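Local coordinates for protein geranylgeranyl pyrophosphate synthase (PDB 3LK5) that probably catalyses the magnesium-dependent joining of an allylic diphosphate to isopentenyl diphosphate, building short prenyl diphosphates for isoprenoid synthesis, at residues Asp19-Val24 and Arg66-Trp71; Thr30-Ala35 and Glu160-Asp165; Ser83-Glu88 and Ala170-Arg175; Pro224-Ala229 and Gln237-Leu242; His347-Asp352 and Glu356-Leu361. All coordinates share one frame; numbering follows the deposited sequence.

Interaction 1. Residues Asp19-Val24 and Arg66-Trp71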
# COMPACT_ATOMS: atom_id res chain seq x y z
N ASP A 19 -27.20 11.88 5.94
CA ASP A 19 -27.84 10.64 5.50
C ASP A 19 -27.67 10.32 4.02
O ASP A 19 -27.55 9.15 3.68
CB ASP A 19 -29.33 10.57 5.93
CG ASP A 19 -29.49 10.47 7.45
OD1 ASP A 19 -28.55 10.00 8.15
OD2 ASP A 19 -30.57 10.86 7.96
N LYS A 20 -27.62 11.32 3.14
CA LYS A 20 -27.50 11.05 1.69
C LYS A 20 -26.05 11.04 1.18
O LYS A 20 -25.79 10.57 0.07
CB LYS A 20 -28.26 12.08 0.84
CG LYS A 20 -29.77 12.15 1.10
CD LYS A 20 -30.47 12.99 0.03
CE LYS A 20 -31.84 13.50 0.50
NZ LYS A 20 -32.94 12.50 0.35
N PHE A 21 -25.11 11.61 1.94
CA PHE A 21 -23.74 11.70 1.43
C PHE A 21 -23.14 10.34 1.01
O PHE A 21 -22.47 10.29 -0.01
CB PHE A 21 -22.80 12.49 2.36
CG PHE A 21 -21.52 12.89 1.71
CD1 PHE A 21 -21.52 13.88 0.75
CD2 PHE A 21 -20.33 12.27 2.06
CE1 PHE A 21 -20.36 14.26 0.13
CE2 PHE A 21 -19.15 12.65 1.45
CZ PHE A 21 -19.16 13.64 0.47
N PRO A 22 -23.37 9.25 1.78
CA PRO A 22 -22.78 7.96 1.35
C PRO A 22 -23.19 7.54 -0.06
O PRO A 22 -22.43 6.83 -0.72
CB PRO A 22 -23.30 6.96 2.39
CG PRO A 22 -23.55 7.79 3.60
CD PRO A 22 -23.97 9.15 3.12
N GLU A 23 -24.38 7.96 -0.51
CA GLU A 23 -24.83 7.66 -1.89
C GLU A 23 -23.93 8.33 -2.91
O GLU A 23 -23.56 7.74 -3.93
CB GLU A 23 -26.29 8.13 -2.10
CG GLU A 23 -27.26 7.44 -1.20
CD GLU A 23 -28.66 8.02 -1.32
OE1 GLU A 23 -28.87 9.04 -2.03
OE2 GLU A 23 -29.54 7.42 -0.73
N VAL A 24 -23.56 9.58 -2.61
CA VAL A 24 -22.67 10.34 -3.48
C VAL A 24 -21.28 9.66 -3.51
O VAL A 24 -20.70 9.53 -4.56
CB VAL A 24 -22.54 11.82 -3.00
CG1 VAL A 24 -21.51 12.56 -3.80
CG2 VAL A 24 -23.93 12.53 -3.14
N ARG A 66 -15.44 8.60 6.87
CA ARG A 66 -14.22 9.35 6.59
C ARG A 66 -14.42 10.36 5.46
O ARG A 66 -14.12 11.52 5.64
CB ARG A 66 -12.97 8.43 6.42
CG ARG A 66 -12.65 7.64 7.70
CD ARG A 66 -11.61 6.53 7.50
NE ARG A 66 -11.56 5.73 8.72
CZ ARG A 66 -12.45 4.78 9.04
NH1 ARG A 66 -13.44 4.48 8.23
NH2 ARG A 66 -12.33 4.14 10.20
N PRO A 67 -14.99 9.93 4.30
CA PRO A 67 -15.32 10.93 3.28
C PRO A 67 -16.32 11.95 3.81
O PRO A 67 -16.25 13.12 3.46
CB PRO A 67 -16.02 10.12 2.17
CG PRO A 67 -15.48 8.74 2.32
CD PRO A 67 -15.22 8.56 3.81
N LEU A 68 -17.23 11.51 4.65
CA LEU A 68 -18.19 12.48 5.23
C LEU A 68 -17.50 13.59 6.05
O LEU A 68 -17.82 14.77 5.93
CB LEU A 68 -19.20 11.73 6.11
CG LEU A 68 -20.37 12.55 6.69
CD1 LEU A 68 -21.11 13.49 5.67
CD2 LEU A 68 -21.33 11.57 7.36
N TYR A 69 -16.51 13.21 6.86
CA TYR A 69 -15.74 14.20 7.60
C TYR A 69 -14.87 15.06 6.72
O TYR A 69 -14.74 16.25 6.99
CB TYR A 69 -14.92 13.55 8.75
CG TYR A 69 -15.72 13.45 10.04
CD1 TYR A 69 -15.95 12.22 10.63
CD2 TYR A 69 -16.23 14.60 10.67
CE1 TYR A 69 -16.67 12.11 11.82
CE2 TYR A 69 -16.93 14.52 11.84
CZ TYR A 69 -17.14 13.27 12.42
OH TYR A 69 -17.83 13.19 13.61
N ALA A 70 -14.26 14.50 5.66
CA ALA A 70 -13.51 15.33 4.73
C ALA A 70 -14.43 16.39 4.09
O ALA A 70 -14.07 17.57 3.97
CB ALA A 70 -12.85 14.45 3.64
N TRP A 71 -15.62 15.96 3.66
CA TRP A 71 -16.59 16.87 3.09
C TRP A 71 -17.02 17.96 4.07
O TRP A 71 -17.09 19.12 3.72
CB TRP A 71 -17.80 16.07 2.56
CG TRP A 71 -18.92 16.89 1.96
CD1 TRP A 71 -20.23 16.89 2.37
CD2 TRP A 71 -18.86 17.77 0.82
NE1 TRP A 71 -20.97 17.74 1.59
CE2 TRP A 71 -20.16 18.28 0.62
CE3 TRP A 71 -17.83 18.17 -0.05
CZ2 TRP A 71 -20.46 19.20 -0.39
CZ3 TRP A 71 -18.13 19.08 -1.06
CH2 TRP A 71 -19.45 19.59 -1.22
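Phe21 of helix 21-43 drives its ring into the side of helix 65-78. Its CB rests against the Leu68 methyl CD1 at 3.8 Å, and CG runs on past the same methyl. From there the ring divides its contacts: CD2 lies 3.8 Å from Leu68 CA, while CE2 comes up to the backbone of Pro67, 3.6 Å from its O. On the Trp71 side CD1 and CE1 lie over the indole, CE1 at 3.5 Å from Trp71 CD1, and CZ reaches Trp71 CB. This is an offset stack with the five-membered ring of the indole, centroids 4.3 Å apart and planes only 8° from parallel. In the all-helical prenyl synthase fold the contact pins the N-terminal helix to helix 65-78, with Leu91 of helix 87-111 and Phe11 also packing on the Phe21 side chain. The indole is presented for stacking because Trp71 CG stands opposite its own backbone N (chi1 179°). Leu68 and Phe21 lie alongside each other, pointing opposite ways, and Leu16 also packs on Leu68.

Interaction 2. Residues Thr30-Ala35 and Glu160-Asp165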
# COMPACT_ATOMS: atom_id res chain seq x y z
N THR A 30 -17.87 4.20 -7.83
CA THR A 30 -18.30 3.47 -9.04
C THR A 30 -17.63 3.98 -10.28
O THR A 30 -17.12 3.18 -11.10
CB THR A 30 -19.87 3.50 -9.21
OG1 THR A 30 -20.46 2.94 -8.04
CG2 THR A 30 -20.27 2.68 -10.43
N GLN A 31 -17.62 5.30 -10.46
CA GLN A 31 -17.00 5.88 -11.63
C GLN A 31 -15.51 5.53 -11.73
O GLN A 31 -14.98 5.22 -12.82
CB GLN A 31 -17.20 7.39 -11.65
CG GLN A 31 -18.68 7.71 -11.67
CD GLN A 31 -19.01 9.05 -12.28
OE1 GLN A 31 -20.17 9.49 -12.19
NE2 GLN A 31 -18.02 9.72 -12.88
N PHE A 32 -14.84 5.57 -10.58
CA PHE A 32 -13.40 5.30 -10.57
C PHE A 32 -13.13 3.83 -10.95
O PHE A 32 -12.25 3.54 -11.79
CB PHE A 32 -12.82 5.63 -9.18
CG PHE A 32 -11.33 5.34 -9.07
CD1 PHE A 32 -10.87 4.07 -8.71
CD2 PHE A 32 -10.40 6.34 -9.38
CE1 PHE A 32 -9.47 3.79 -8.65
CE2 PHE A 32 -8.99 6.09 -9.31
CZ PHE A 32 -8.53 4.82 -8.94
N LEU A 33 -13.85 2.92 -10.31
CA LEU A 33 -13.72 1.48 -10.56
C LEU A 33 -14.04 1.10 -12.00
O LEU A 33 -13.30 0.31 -12.63
CB LEU A 33 -14.53 0.66 -9.56
CG LEU A 33 -13.91 0.74 -8.15
CD1 LEU A 33 -14.95 0.30 -7.06
CD2 LEU A 33 -12.67 -0.15 -8.07
N ASP A 34 -15.11 1.68 -12.54
CA ASP A 34 -15.43 1.49 -13.96
C ASP A 34 -14.25 1.86 -14.85
O ASP A 34 -13.96 1.16 -15.82
CB ASP A 34 -16.61 2.34 -14.40
CG ASP A 34 -17.95 1.85 -13.85
OD1 ASP A 34 -18.06 0.72 -13.31
OD2 ASP A 34 -18.93 2.62 -14.01
N ALA A 35 -13.59 2.97 -14.53
CA ALA A 35 -12.53 3.47 -15.37
C ALA A 35 -11.27 2.59 -15.39
O ALA A 35 -10.46 2.73 -16.33
CB ALA A 35 -12.16 4.90 -14.98
N GLU A 160 -4.42 6.64 -3.69
CA GLU A 160 -3.50 7.71 -4.07
C GLU A 160 -3.88 8.22 -5.45
O GLU A 160 -3.87 9.41 -5.66
CB GLU A 160 -2.01 7.22 -4.12
CG GLU A 160 -1.66 6.40 -2.88
CD GLU A 160 -1.24 7.20 -1.62
OE1 GLU A 160 -1.28 8.51 -1.73
OE2 GLU A 160 -0.83 6.50 -0.57
N ASP A 161 -4.11 7.31 -6.41
CA ASP A 161 -4.47 7.75 -7.79
C ASP A 161 -5.75 8.58 -7.76
O ASP A 161 -5.87 9.54 -8.50
CB ASP A 161 -4.74 6.53 -8.68
CG ASP A 161 -3.46 5.75 -9.03
OD1 ASP A 161 -2.33 6.28 -8.92
OD2 ASP A 161 -3.59 4.58 -9.39
N MSE A 162 -6.72 8.13 -6.99
CA MSE A 162 -8.03 8.81 -7.00
C MSE A 162 -7.88 10.24 -6.52
O MSE A 162 -8.51 11.15 -7.08
CB MSE A 162 -9.06 8.06 -6.14
CG MSE A 162 -10.49 8.63 -6.32
SE MSE A 162 -11.76 7.36 -5.56
CE MSE A 162 -13.48 8.32 -6.03
N LEU A 163 -7.02 10.44 -5.51
CA LEU A 163 -6.67 11.80 -5.09
C LEU A 163 -5.86 12.56 -6.18
O LEU A 163 -6.24 13.68 -6.58
CB LEU A 163 -5.88 11.79 -3.74
CG LEU A 163 -5.42 13.19 -3.27
CD1 LEU A 163 -6.65 14.10 -2.95
CD2 LEU A 163 -4.47 13.06 -2.06
N GLN A 164 -4.75 11.98 -6.65
CA GLN A 164 -3.85 12.73 -7.54
C GLN A 164 -4.52 13.00 -8.89
O GLN A 164 -4.22 14.02 -9.52
CB GLN A 164 -2.55 11.95 -7.80
CG GLN A 164 -1.67 11.76 -6.51
CD GLN A 164 -1.43 13.05 -5.75
OE1 GLN A 164 -1.26 14.11 -6.34
NE2 GLN A 164 -1.38 12.95 -4.41
N ASP A 165 -5.46 12.14 -9.28
CA ASP A 165 -6.16 12.26 -10.58
C ASP A 165 -7.54 12.88 -10.49
O ASP A 165 -8.30 12.90 -11.48
CB ASP A 165 -6.26 10.91 -11.31
CG ASP A 165 -4.89 10.40 -11.81
OD1 ASP A 165 -3.99 11.20 -12.18
OD2 ASP A 165 -4.69 9.18 -11.77
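A Met-aromatic contact joins helix 21-43 to the C-terminal end of helix 144-164: the selenium of Met162, a selenomethionine here, sits 4.5 Å from the centroid of the Phe32 ring. It is placed obliquely, 29° off the ring normal, and is 4.1 Å from Phe32 CG. Met162 CB lies 3.7 Å from Phe32 CE2, its CG 3.8 Å from Phe32 CD2, and its terminal CE approaches Phe32 CB. The chain can do this because it is extended beyond CG, with chi2 at 166°, and so carries selenium from the ring's outer atoms back toward its root. Phe32 reaches across with CG trans to its backbone N (chi1 178°). At the far end of the ring, CZ meets Asp161 CB edge-on at 4.2 Å. In this helical prenyl synthase fold the pair joins helix 21-43 to the end of helix 144-164 that borders the second subunit. The aromatic cluster widens through Phe99 and through Trp158, whose ring meets Phe32 edge-to-face, while Ala95 and Ser96 of helix 87-111 cover Met162. Only the methylene of Asp161 serves Phe32; its carboxylate OD1 forms salt bridges with Arg184 and Arg177 of the second subunit, and Asp165 pairs with Arg177 and Arg181 of that same subunit.

Interaction 3. Residues Ser83-Glu88 and Ala170-Arg175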
# COMPACT_ATOMS: atom_id res chain seq x y z
N SER A 83 -15.23 28.08 -3.11
CA SER A 83 -13.93 27.53 -3.49
C SER A 83 -13.92 27.47 -5.01
O SER A 83 -14.97 27.27 -5.63
CB SER A 83 -13.77 26.13 -2.88
OG SER A 83 -12.86 25.33 -3.61
N SER A 84 -12.75 27.66 -5.62
CA SER A 84 -12.61 27.57 -7.09
C SER A 84 -12.35 26.15 -7.62
O SER A 84 -12.23 25.95 -8.84
CB SER A 84 -11.53 28.53 -7.60
OG SER A 84 -10.26 28.21 -7.05
N GLU A 85 -12.26 25.17 -6.73
CA GLU A 85 -12.07 23.78 -7.15
C GLU A 85 -13.38 23.22 -7.69
O GLU A 85 -14.45 23.57 -7.20
CB GLU A 85 -11.62 22.92 -5.95
CG GLU A 85 -10.28 23.33 -5.38
CD GLU A 85 -9.14 23.29 -6.39
OE1 GLU A 85 -9.06 22.34 -7.22
OE2 GLU A 85 -8.25 24.17 -6.31
N LYS A 86 -13.29 22.33 -8.67
CA LYS A 86 -14.47 21.62 -9.18
C LYS A 86 -15.07 20.76 -8.10
O LYS A 86 -14.35 20.03 -7.39
CB LYS A 86 -14.13 20.73 -10.40
CG LYS A 86 -13.59 21.50 -11.61
CD LYS A 86 -13.33 20.60 -12.84
CE LYS A 86 -12.08 19.70 -12.65
NZ LYS A 86 -11.87 18.75 -13.82
N LEU A 87 -16.39 20.76 -8.02
CA LEU A 87 -17.08 19.96 -7.00
C LEU A 87 -16.75 18.46 -7.11
O LEU A 87 -16.55 17.78 -6.12
CB LEU A 87 -18.58 20.16 -7.16
CG LEU A 87 -19.50 19.25 -6.37
CD1 LEU A 87 -19.30 19.43 -4.86
CD2 LEU A 87 -20.94 19.62 -6.77
N GLU A 88 -16.74 17.96 -8.34
CA GLU A 88 -16.45 16.56 -8.60
C GLU A 88 -15.06 16.18 -8.04
O GLU A 88 -14.84 15.04 -7.57
CB GLU A 88 -16.45 16.34 -10.12
CG GLU A 88 -17.79 16.66 -10.81
CD GLU A 88 -18.14 18.19 -10.95
OE1 GLU A 88 -17.33 19.12 -10.74
OE2 GLU A 88 -19.31 18.43 -11.34
N ALA A 170 -3.20 22.08 -8.87
CA ALA A 170 -1.87 21.90 -8.26
C ALA A 170 -1.80 22.51 -6.88
O ALA A 170 -1.18 21.94 -5.98
CB ALA A 170 -0.83 22.54 -9.12
N GLU A 171 -2.38 23.72 -6.71
CA GLU A 171 -2.33 24.41 -5.43
C GLU A 171 -3.09 23.63 -4.34
O GLU A 171 -2.59 23.46 -3.21
CB GLU A 171 -2.91 25.84 -5.56
CG GLU A 171 -2.07 26.75 -6.48
CD GLU A 171 -2.16 26.47 -8.02
OE1 GLU A 171 -2.97 25.64 -8.54
OE2 GLU A 171 -1.38 27.14 -8.74
N ALA A 172 -4.29 23.17 -4.69
CA ALA A 172 -5.09 22.36 -3.77
C ALA A 172 -4.37 21.06 -3.41
O ALA A 172 -4.31 20.68 -2.23
CB ALA A 172 -6.49 22.05 -4.38
N LEU A 173 -3.80 20.38 -4.40
CA LEU A 173 -3.00 19.16 -4.11
C LEU A 173 -1.88 19.42 -3.15
O LEU A 173 -1.69 18.67 -2.19
CB LEU A 173 -2.47 18.48 -5.40
CG LEU A 173 -3.54 17.79 -6.22
CD1 LEU A 173 -2.98 17.37 -7.59
CD2 LEU A 173 -4.12 16.57 -5.43
N ALA A 174 -1.14 20.52 -3.37
CA ALA A 174 -0.08 20.87 -2.46
C ALA A 174 -0.61 21.08 -1.04
O ALA A 174 0.06 20.71 -0.06
CB ALA A 174 0.69 22.14 -2.94
N ARG A 175 -1.80 21.70 -0.93
CA ARG A 175 -2.34 21.98 0.40
C ARG A 175 -2.71 20.69 1.13
O ARG A 175 -2.68 20.67 2.36
CB ARG A 175 -3.59 22.91 0.34
CG ARG A 175 -3.25 24.40 0.06
CD ARG A 175 -4.46 25.35 0.35
NE ARG A 175 -5.62 25.00 -0.45
CZ ARG A 175 -5.86 25.48 -1.68
NH1 ARG A 175 -6.97 25.11 -2.35
NH2 ARG A 175 -5.01 26.34 -2.24
O HOH W 1 -8.15 26.39 -4.64
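The guanidinium of Arg175 has its own helix beneath one face, where Glu171 O and Ala172 CA lie 3.8 and 3.6 Å from its plane, both toward the rim. At its edge, in the plane, sits a water that accepts from Arg175 NH1 at 2.9 Å. That same water donates to Glu85 OE2 at 2.8 Å and so bridges the two charges, which are too far apart for a direct salt bridge, NH1 and OE2 being 4.3 Å from one another. Nearer the helix, the Glu85 carboxylate presses on the methyl of Ala172: OE2 comes to 3.4 Å from Ala172 CB, and CD is scarcely farther. A bend at chi2 (-58°) folds the Glu85 chain so that its carboxylate lies against this methyl. The segment 83-88 is the connection leading into helix 87-111, and the contact sets it beside the first turns of helix 170-199, part of the helical bundle of the prenyl synthase fold. An ST turn shapes the approach, Ser83 OG accepting from Glu85 N at 3.2 Å with a fairly straight N-H...O angle of 163°. Glu85 OE2 also bonds to Ser169 OG, which accepts from Ala172 N and so ties the carboxylate to the start of the helix. Arg175 has further bonds: NE donates to Ser230 O and NH1 to Ile231 O, at the end of helix 205-231.

Interaction 4. Residues Pro224-Ala229 and Gln237-Leu242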
# COMPACT_ATOMS: atom_id res chain seq x y z
N PRO A 224 -9.28 13.41 8.19
CA PRO A 224 -10.24 13.72 7.11
C PRO A 224 -10.72 15.18 7.20
O PRO A 224 -10.79 15.84 6.19
CB PRO A 224 -11.39 12.71 7.38
CG PRO A 224 -10.59 11.46 7.86
CD PRO A 224 -9.60 12.12 8.85
N LEU A 225 -11.04 15.68 8.40
CA LEU A 225 -11.46 17.11 8.52
C LEU A 225 -10.36 18.03 8.02
O LEU A 225 -10.62 18.98 7.29
CB LEU A 225 -11.72 17.51 10.00
CG LEU A 225 -13.10 16.98 10.47
CD1 LEU A 225 -13.18 16.97 12.03
CD2 LEU A 225 -14.28 17.74 9.85
N HIS A 226 -9.14 17.74 8.47
CA HIS A 226 -7.96 18.51 8.05
C HIS A 226 -7.83 18.50 6.52
O HIS A 226 -7.64 19.54 5.90
CB HIS A 226 -6.70 17.92 8.74
CG HIS A 226 -5.46 18.73 8.55
ND1 HIS A 226 -4.23 18.34 9.03
CD2 HIS A 226 -5.26 19.89 7.87
CE1 HIS A 226 -3.32 19.23 8.66
NE2 HIS A 226 -3.92 20.18 7.97
N LEU A 227 -7.96 17.31 5.92
CA LEU A 227 -7.84 17.20 4.46
C LEU A 227 -8.88 18.09 3.73
O LEU A 227 -8.53 18.88 2.82
CB LEU A 227 -8.01 15.72 4.08
CG LEU A 227 -8.05 15.40 2.58
CD1 LEU A 227 -6.67 15.83 1.98
CD2 LEU A 227 -8.37 13.89 2.32
N GLY A 228 -10.14 17.95 4.11
CA GLY A 228 -11.22 18.74 3.50
C GLY A 228 -10.99 20.23 3.70
O GLY A 228 -11.12 21.03 2.75
N ALA A 229 -10.62 20.62 4.92
CA ALA A 229 -10.34 22.05 5.18
C ALA A 229 -9.16 22.59 4.38
O ALA A 229 -9.22 23.73 3.89
CB ALA A 229 -10.18 22.34 6.72
N GLN A 237 -6.49 28.72 12.16
CA GLN A 237 -7.41 28.75 13.30
C GLN A 237 -8.55 27.79 13.15
O GLN A 237 -8.93 27.09 14.09
CB GLN A 237 -7.95 30.19 13.52
CG GLN A 237 -6.83 31.19 13.78
CD GLN A 237 -5.91 31.43 12.56
OE1 GLN A 237 -6.38 31.65 11.44
NE2 GLN A 237 -4.59 31.41 12.80
N LEU A 238 -9.11 27.74 11.95
CA LEU A 238 -10.20 26.83 11.67
C LEU A 238 -9.68 25.38 11.70
O LEU A 238 -10.28 24.52 12.33
CB LEU A 238 -10.83 27.14 10.30
CG LEU A 238 -11.79 25.98 9.96
CD1 LEU A 238 -13.13 26.17 10.64
CD2 LEU A 238 -11.98 25.88 8.50
N ILE A 239 -8.56 25.13 11.04
CA ILE A 239 -7.97 23.79 11.05
C ILE A 239 -7.67 23.34 12.50
O ILE A 239 -7.86 22.17 12.86
CB ILE A 239 -6.69 23.75 10.16
CG1 ILE A 239 -7.11 23.81 8.68
CG2 ILE A 239 -5.91 22.46 10.43
CD1 ILE A 239 -5.92 23.89 7.65
N ASP A 240 -7.18 24.27 13.32
CA ASP A 240 -6.88 23.91 14.72
C ASP A 240 -8.13 23.45 15.48
O ASP A 240 -8.11 22.42 16.21
CB ASP A 240 -6.22 25.10 15.44
CG ASP A 240 -5.41 24.65 16.62
OD1 ASP A 240 -5.84 24.91 17.76
OD2 ASP A 240 -4.37 23.98 16.41
N ALA A 241 -9.22 24.19 15.31
CA ALA A 241 -10.49 23.83 15.97
C ALA A 241 -11.00 22.48 15.51
O ALA A 241 -11.44 21.67 16.34
CB ALA A 241 -11.53 24.89 15.75
N LEU A 242 -10.95 22.22 14.19
CA LEU A 242 -11.37 20.93 13.63
C LEU A 242 -10.51 19.75 14.10
O LEU A 242 -11.03 18.63 14.39
CB LEU A 242 -11.34 21.01 12.09
CG LEU A 242 -12.30 22.05 11.49
CD1 LEU A 242 -12.18 22.04 9.93
CD2 LEU A 242 -13.76 21.83 11.94
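Ile239 lays its CG2 methyl over one face of the His226 imidazole, a CH-pi contact with the methyl 4.0 Å from the ring centroid and 28° off the normal. CD2 is the ring atom closest to that methyl, at 3.7 Å, and NE2 follows. The other branch of Ile239 turns to the neighbouring turn of the helix, where CG1 meets Ala229 CB at 3.9 Å. With CG1 trans to the carbonyl carbon (chi1 -73°) and CG2 trans to N, one side chain serves both residues. Ala229 CB also receives Leu242 CD1 at 3.8 Å. Toward the other end, Leu225 and Leu242 meet at their roots, CB to CB at 4.1 Å, and Leu225 CD1 passes on to Leu242 O at 3.6 Å.

The frame is an antiparallel helix hairpin, helix 205-231 turning back as helix 236-263, with the short segment axes 9.4 Å apart and running at 161° to each other. Arg223 NH1 bonds to His226 ND1 and thereby steadies the imidazole, whose side chain also touches Asp178 and Ala179 of helix 170-199. Leu225 is backed by Tyr69 of helix 65-78 and by Tyr245.

No hydrogen bond crosses between the two segments, so their cohesion comes from carbon packing and dispersion; the polar atom ND1 of His226 is bonded to Arg223 of its own helix, while its ring face meets the Ile239 methyl.

Interaction 5. Residues His347-Asp352 and Glu356-Leu361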
# COMPACT_ATOMS: atom_id res chain seq x y z
N HIS A 347 -14.90 22.73 21.14
CA HIS A 347 -13.95 23.19 20.13
C HIS A 347 -14.57 23.83 18.88
O HIS A 347 -13.99 24.74 18.31
CB HIS A 347 -12.95 22.08 19.76
CG HIS A 347 -11.94 21.83 20.82
ND1 HIS A 347 -10.95 22.73 21.13
CD2 HIS A 347 -11.75 20.77 21.64
CE1 HIS A 347 -10.19 22.25 22.10
NE2 HIS A 347 -10.66 21.06 22.43
N LEU A 348 -15.76 23.39 18.49
CA LEU A 348 -16.46 24.01 17.36
C LEU A 348 -16.93 25.46 17.58
O LEU A 348 -17.19 26.17 16.61
CB LEU A 348 -17.67 23.17 16.95
CG LEU A 348 -17.39 21.74 16.56
CD1 LEU A 348 -18.74 21.04 16.33
CD2 LEU A 348 -16.50 21.70 15.32
N ASP A 349 -17.04 25.88 18.83
CA ASP A 349 -17.48 27.24 19.14
C ASP A 349 -16.32 28.21 19.11
O ASP A 349 -16.51 29.41 19.31
CB ASP A 349 -18.10 27.31 20.54
CG ASP A 349 -19.24 26.34 20.72
OD1 ASP A 349 -20.02 26.14 19.77
OD2 ASP A 349 -19.36 25.76 21.83
N ASP A 350 -15.12 27.69 18.86
CA ASP A 350 -13.90 28.49 18.97
C ASP A 350 -13.55 29.27 17.70
O ASP A 350 -12.63 30.07 17.71
CB ASP A 350 -12.72 27.61 19.41
CG ASP A 350 -12.77 27.28 20.90
OD1 ASP A 350 -13.57 27.89 21.64
OD2 ASP A 350 -12.01 26.42 21.34
N VAL A 351 -14.28 29.01 16.62
CA VAL A 351 -14.04 29.68 15.36
C VAL A 351 -15.39 29.80 14.67
O VAL A 351 -16.34 29.12 15.06
CB VAL A 351 -13.01 28.89 14.48
CG1 VAL A 351 -13.53 27.50 14.18
CG2 VAL A 351 -12.68 29.64 13.19
N ASP A 352 -15.49 30.65 13.66
CA ASP A 352 -16.73 30.78 12.94
C ASP A 352 -16.87 29.67 11.90
O ASP A 352 -15.98 29.47 11.07
CB ASP A 352 -16.87 32.17 12.29
CG ASP A 352 -18.21 32.34 11.58
OD1 ASP A 352 -19.26 32.01 12.19
OD2 ASP A 352 -18.21 32.79 10.41
N GLU A 356 -25.20 25.62 9.67
CA GLU A 356 -25.66 24.30 9.25
C GLU A 356 -24.55 23.25 9.34
O GLU A 356 -24.80 22.07 9.67
CB GLU A 356 -26.30 24.38 7.85
CG GLU A 356 -25.92 23.26 6.85
CD GLU A 356 -26.59 21.92 7.16
OE1 GLU A 356 -27.57 21.90 7.95
OE2 GLU A 356 -26.15 20.90 6.61
N VAL A 357 -23.32 23.65 9.02
CA VAL A 357 -22.17 22.76 9.12
C VAL A 357 -21.86 22.43 10.60
O VAL A 357 -21.65 21.26 10.95
CB VAL A 357 -20.94 23.35 8.42
CG1 VAL A 357 -19.77 22.36 8.48
CG2 VAL A 357 -21.28 23.69 6.93
N ARG A 358 -21.89 23.46 11.46
CA ARG A 358 -21.69 23.24 12.89
C ARG A 358 -22.72 22.26 13.44
O ARG A 358 -22.37 21.33 14.19
CB ARG A 358 -21.77 24.57 13.67
CG ARG A 358 -21.56 24.39 15.16
CD ARG A 358 -21.57 25.71 15.92
NE ARG A 358 -20.30 26.44 15.81
CZ ARG A 358 -20.19 27.61 15.19
NH1 ARG A 358 -21.27 28.15 14.64
NH2 ARG A 358 -19.03 28.26 15.12
N ALA A 359 -23.98 22.49 13.07
CA ALA A 359 -25.09 21.65 13.50
C ALA A 359 -24.86 20.20 13.13
O ALA A 359 -25.06 19.27 13.92
CB ALA A 359 -26.44 22.16 12.90
N GLN A 360 -24.44 20.00 11.90
CA GLN A 360 -24.19 18.64 11.46
C GLN A 360 -22.92 18.02 12.08
O GLN A 360 -22.89 16.81 12.32
CB GLN A 360 -24.15 18.59 9.93
CG GLN A 360 -25.50 18.88 9.26
CD GLN A 360 -26.68 18.21 9.97
OE1 GLN A 360 -26.76 16.98 10.06
NE2 GLN A 360 -27.59 19.02 10.49
N LEU A 361 -21.88 18.82 12.32
CA LEU A 361 -20.70 18.28 13.05
C LEU A 361 -21.08 17.88 14.48
O LEU A 361 -20.64 16.87 15.00
CB LEU A 361 -19.53 19.29 13.08
CG LEU A 361 -18.83 19.35 11.70
CD1 LEU A 361 -17.97 20.58 11.60
CD2 LEU A 361 -17.96 18.06 11.43
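Leu348 O is gripped by two nitrogens of one guanidinium: Arg358 NE and Arg358 NH2 each donate to it at 3.2 Å. The oxygen lies in the guanidinium plane, so the arginine takes it side-on, but both nitrogens come from the same face of the carbonyl, NE standing well above that plane and NH2 only slightly tilted from it. The two bonds are moderately bent, at 148° and 150°. Val351 O lies 2.8 Å from Arg358 NH2, also at the guanidinium edge. Arg358 crosses to the loop with an extended start and a turn at chi3 (-79°) that swings the guanidinium toward these carbonyls. In this helical fold the loop links helix 329-347 to helix 355-369, and the arginine, reaching back from the second helix, clasps that connection. Asp349 OD1 forms a long salt bridge to Arg358 NE at 4.0 Å, out of the guanidinium plane and held by charge alone. Beside these polar bonds, Leu348 CD1 packs on Leu361 CB at 3.8 Å; Tyr245 packs on Leu348 and Tyr69 on Leu361.

Interactions 1, 2 and 4 are buried contacts dominated by carbon and aromatic packing, whereas interactions 3 and 5 are only partly buried and use an arginine on a helix to meet a loop, through a water and Glu85 in one and through backbone carbonyls in the other. Interactions 1 and 2 share helix 21-43, each presenting a phenylalanine from that helix, with centres about 17 Å apart. Tyr69 of interaction 1 touches both interaction 4 (Leu225) and interaction 5 (Leu361). Interactions 4 and 5 also meet directly, Ala241 and Leu238 packing on Val351. Trp71 of interaction 1 reaches Leu87 of interaction 3, and Leu173 of interaction 3 meets the helix end of interaction 2, the contact whose acids bind arginines of the second subunit.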